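Local coordinates for Exo-1,3/1,4-beta-glucanase (Pseudoalteromonas sp., PDB 3RRX), which probably hydrolyses beta-1,3- and beta-1,4-linked glucans from the chain end, as a glycoside hydrolase of family 3, at residues E507-L512 and V537-N542. The protein carries 1 engineered substitution. Numbering follows the deposited sequence.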
ATOM      1  N   GLU A 507     -25.348  -5.563   9.846  1.00 27.48           N
ATOM      2  CA  GLU A 507     -25.902  -6.825  10.330  1.00 28.67           C
ATOM      3  C   GLU A 507     -26.096  -6.873  11.852  1.00 30.56           C
ATOM      4  O   GLU A 507     -26.993  -7.558  12.338  1.00 32.81           O
ATOM      5  CB  GLU A 507     -25.019  -7.990   9.870  1.00 36.14           C
ATOM      6  CG  GLU A 507     -25.522  -9.365  10.269  0.70 44.26           C
ATOM      7  CD  GLU A 507     -26.787  -9.759   9.532  0.70 56.08           C
ATOM      8  OE1 GLU A 507     -27.031  -9.215   8.431  0.70 55.70           O
ATOM      9  OE2 GLU A 507     -27.537 -10.611  10.056  0.70 62.14           O
ATOM     10  N   THR A 508     -25.270  -6.146  12.603  1.00 24.75           N
ATOM     11  CA  THR A 508     -25.274  -6.272  14.063  1.00 25.82           C
ATOM     12  C   THR A 508     -25.451  -4.949  14.816  1.00 23.70           C
ATOM     13  O   THR A 508     -26.015  -4.929  15.908  1.00 22.79           O
ATOM     14  CB  THR A 508     -23.977  -6.942  14.584  1.00 27.49           C
ATOM     15  OG1 THR A 508     -22.853  -6.117  14.263  1.00 28.97           O
ATOM     16  CG2 THR A 508     -23.784  -8.323  13.962  1.00 28.12           C
ATOM     17  N   LYS A 509     -24.957  -3.856  14.243  1.00 20.27           N
ATOM     18  CA  LYS A 509     -24.984  -2.557  14.908  1.00 15.24           C
ATOM     19  C   LYS A 509     -24.472  -2.672  16.339  1.00 17.30           C
ATOM     20  O   LYS A 509     -25.012  -2.056  17.250  1.00 16.92           O
ATOM     21  CB  LYS A 509     -26.398  -1.951  14.898  1.00 17.66           C
ATOM     22  CG  LYS A 509     -27.045  -1.855  13.517  1.00 19.24           C
ATOM     23  CD  LYS A 509     -26.156  -1.138  12.490  1.00 18.22           C
ATOM     24  CE  LYS A 509     -25.832   0.288  12.912  1.00 17.87           C
ATOM     25  NZ  LYS A 509     -25.153   1.062  11.812  1.00 15.15           N
ATOM     26  N   HIS A 510     -23.421  -3.465  16.531  1.00 16.04           N
ATOM     27  CA  HIS A 510     -22.879  -3.714  17.860  1.00 19.50           C
ATOM     28  C   HIS A 510     -22.229  -2.460  18.451  1.00 18.91           C
ATOM     29  O   HIS A 510     -22.422  -2.147  19.621  1.00 16.27           O
ATOM     30  CB  HIS A 510     -21.874  -4.875  17.807  1.00 22.28           C
ATOM     31  CG  HIS A 510     -21.361  -5.301  19.149  0.70 25.06           C
ATOM     32  ND1 HIS A 510     -20.132  -4.908  19.635  0.70 31.43           N
ATOM     33  CD2 HIS A 510     -21.906  -6.095  20.101  0.70 31.30           C
ATOM     34  CE1 HIS A 510     -19.942  -5.442  20.830  0.70 28.38           C
ATOM     35  NE2 HIS A 510     -21.004  -6.165  21.136  0.70 29.74           N
ATOM     36  N   ALA A 511     -21.459  -1.733  17.648  1.00 16.71           N
ATOM     37  CA  ALA A 511     -20.807  -0.527  18.153  1.00 12.77           C
ATOM     38  C   ALA A 511     -21.840   0.539  18.538  1.00 14.63           C
ATOM     39  O   ALA A 511     -21.691   1.232  19.548  1.00 17.03           O
ATOM     40  CB  ALA A 511     -19.812   0.021  17.123  1.00 15.76           C
ATOM     41  N   LEU A 512     -22.877   0.678  17.721  1.00 13.70           N
ATOM     42  CA  LEU A 512     -23.953   1.625  18.013  1.00 15.47           C
ATOM     43  C   LEU A 512     -24.592   1.376  19.383  1.00 17.11           C
ATOM     44  O   LEU A 512     -24.843   2.323  20.135  1.00 18.28           O
ATOM     45  CB  LEU A 512     -25.011   1.596  16.906  1.00 16.39           C
ATOM     46  CG  LEU A 512     -26.207   2.546  17.092  1.00 20.83           C
ATOM     47  CD1 LEU A 512     -25.734   3.990  17.123  1.00 16.74           C
ATOM     48  CD2 LEU A 512     -27.244   2.344  15.993  1.00 16.40           C
ATOM     49  N   VAL A 537     -22.486   6.288   8.413  1.00 12.11           N
ATOM     50  CA  VAL A 537     -22.457   6.205   9.881  1.00 11.68           C
ATOM     51  C   VAL A 537     -23.345   7.247  10.574  1.00 11.93           C
ATOM     52  O   VAL A 537     -23.049   7.674  11.692  1.00 12.71           O
ATOM     53  CB  VAL A 537     -21.007   6.339  10.429  1.00 12.41           C
ATOM     54  CG1 VAL A 537     -20.173   5.101  10.090  1.00 10.57           C
ATOM     55  CG2 VAL A 537     -20.335   7.590   9.874  1.00 11.02           C
ATOM     56  N   ASN A 538     -24.438   7.656   9.928  1.00 14.05           N
ATOM     57  CA  ASN A 538     -25.312   8.667  10.524  1.00 12.13           C
ATOM     58  C   ASN A 538     -25.763   8.304  11.940  1.00 12.75           C
ATOM     59  O   ASN A 538     -25.780   9.157  12.832  1.00 14.29           O
ATOM     60  CB  ASN A 538     -26.534   8.946   9.631  1.00 15.02           C
ATOM     61  CG  ASN A 538     -26.167   9.692   8.349  1.00 16.77           C
ATOM     62  OD1 ASN A 538     -24.997   9.762   7.968  1.00 14.12           O
ATOM     63  ND2 ASN A 538     -27.171  10.248   7.679  1.00 12.67           N
ATOM     64  N   LYS A 539     -26.130   7.043  12.148  1.00 12.09           N
ATOM     65  CA  LYS A 539     -26.570   6.597  13.471  1.00 11.86           C
ATOM     66  C   LYS A 539     -25.470   6.761  14.508  1.00 12.96           C
ATOM     67  O   LYS A 539     -25.711   7.245  15.618  1.00 11.41           O
ATOM     68  CB  LYS A 539     -27.044   5.143  13.432  1.00 12.13           C
ATOM     69  CG  LYS A 539     -28.244   4.904  12.524  1.00 16.81           C
ATOM     70  CD  LYS A 539     -28.514   3.420  12.336  1.00 18.95           C
ATOM     71  CE  LYS A 539     -29.660   3.178  11.362  1.00 16.80           C
ATOM     72  NZ  LYS A 539     -29.800   1.714  11.088  1.00 17.04           N
ATOM     73  N   GLU A 540     -24.254   6.338  14.163  1.00 11.02           N
ATOM     74  CA  GLU A 540     -23.151   6.427  15.111  1.00 10.54           C
ATOM     75  C   GLU A 540     -22.767   7.884  15.343  1.00 10.59           C
ATOM     76  O   GLU A 540     -22.425   8.271  16.461  1.00 12.98           O
ATOM     77  CB  GLU A 540     -21.932   5.612  14.616  1.00 11.95           C
ATOM     78  CG  GLU A 540     -22.152   4.095  14.635  1.00 12.80           C
ATOM     79  CD  GLU A 540     -22.952   3.596  13.442  1.00 12.57           C
ATOM     80  OE1 GLU A 540     -23.199   4.393  12.512  1.00 13.64           O
ATOM     81  OE2 GLU A 540     -23.341   2.403  13.429  1.00 15.78           O
ATOM     82  N   LEU A 541     -22.814   8.694  14.285  1.00 12.68           N
ATOM     83  CA  LEU A 541     -22.548  10.126  14.422  1.00 10.97           C
ATOM     84  C   LEU A 541     -23.530  10.769  15.405  1.00 14.05           C
ATOM     85  O   LEU A 541     -23.142  11.593  16.238  1.00 15.12           O
ATOM     86  CB  LEU A 541     -22.655  10.830  13.062  1.00 11.18           C
ATOM     87  CG  LEU A 541     -21.404  10.780  12.172  1.00 11.09           C
ATOM     88  CD1 LEU A 541     -21.770  11.094  10.706  1.00 11.06           C
ATOM     89  CD2 LEU A 541     -20.355  11.748  12.695  1.00  9.92           C
ATOM     90  N   ASN A 542     -24.802  10.395  15.299  1.00 12.21           N
ATOM     91  CA  ASN A 542     -25.826  10.945  16.188  1.00 14.99           C
ATOM     92  C   ASN A 542     -25.579  10.554  17.647  1.00 15.64           C
ATOM     93  O   ASN A 542     -25.951  11.282  18.564  1.00 17.45           O
ATOM     94  CB  ASN A 542     -27.214  10.476  15.775  1.00 14.25           C
ATOM     95  CG  ASN A 542     -27.715  11.171  14.523  1.00 14.01           C
ATOM     96  OD1 ASN A 542     -27.187  12.210  14.112  1.00 14.32           O
ATOM     97  ND2 ASN A 542     -28.742  10.597  13.909  1.00 16.51           N
TER
HETATM   98  O   HOH W   1     -25.241   4.284  10.732  1.00 19.73           O
HETATM   99  O   HOH W   2     -22.864  -0.096  14.815  1.00 12.38           O
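K509 and L512, at the start of helix 510-520, meet K539 and E540 of helix 538-542 on one face of the six-stranded mixed sheet in the family 3 C-terminal domain. The two helices belong to successive beta-alpha-beta crossovers: strand 482-488 leads through helix 510-520 into 525-530, which leads through 538-542 into 546-551, all parallel.

K509 holds the N-cap position. Its CB starts toward the second helix, and bends at chi2 (-53°) and chi3 (-60°) curl the chain round so that CE passes 3.3 Å from OE2 of E540. At the tip, NZ forms a salt bridge with that OE2 at 2.8 Å, on the syn lone pair, the side facing OE1. NZ also makes a salt bridge with E503 and a hydrogen bond to the carbonyl O of F504. E503 pairs with K539 NZ as well, so this acid probably eases the closeness of the two ammonium groups, 4.7 Å apart from NZ to NZ. Shortening K509 to an alanine is likely to leave the buried carboxylate of E540 without its countercharge and open a gap beside CD of K539.

L512 supplies the apolar half. Its CG stands opposite the backbone N (chi1 180°), which sends the isobutyl group across K539 at about a right angle: CD2 lies 3.8 Å from K539 CB, while CD1 rests 3.6 Å from K539 O. Two waters also bridge on the polar side. One accepts from K539 N and donates to E540 OE1; the other accepts from L512 N and donates to E540 OE2 at 2.9 Å.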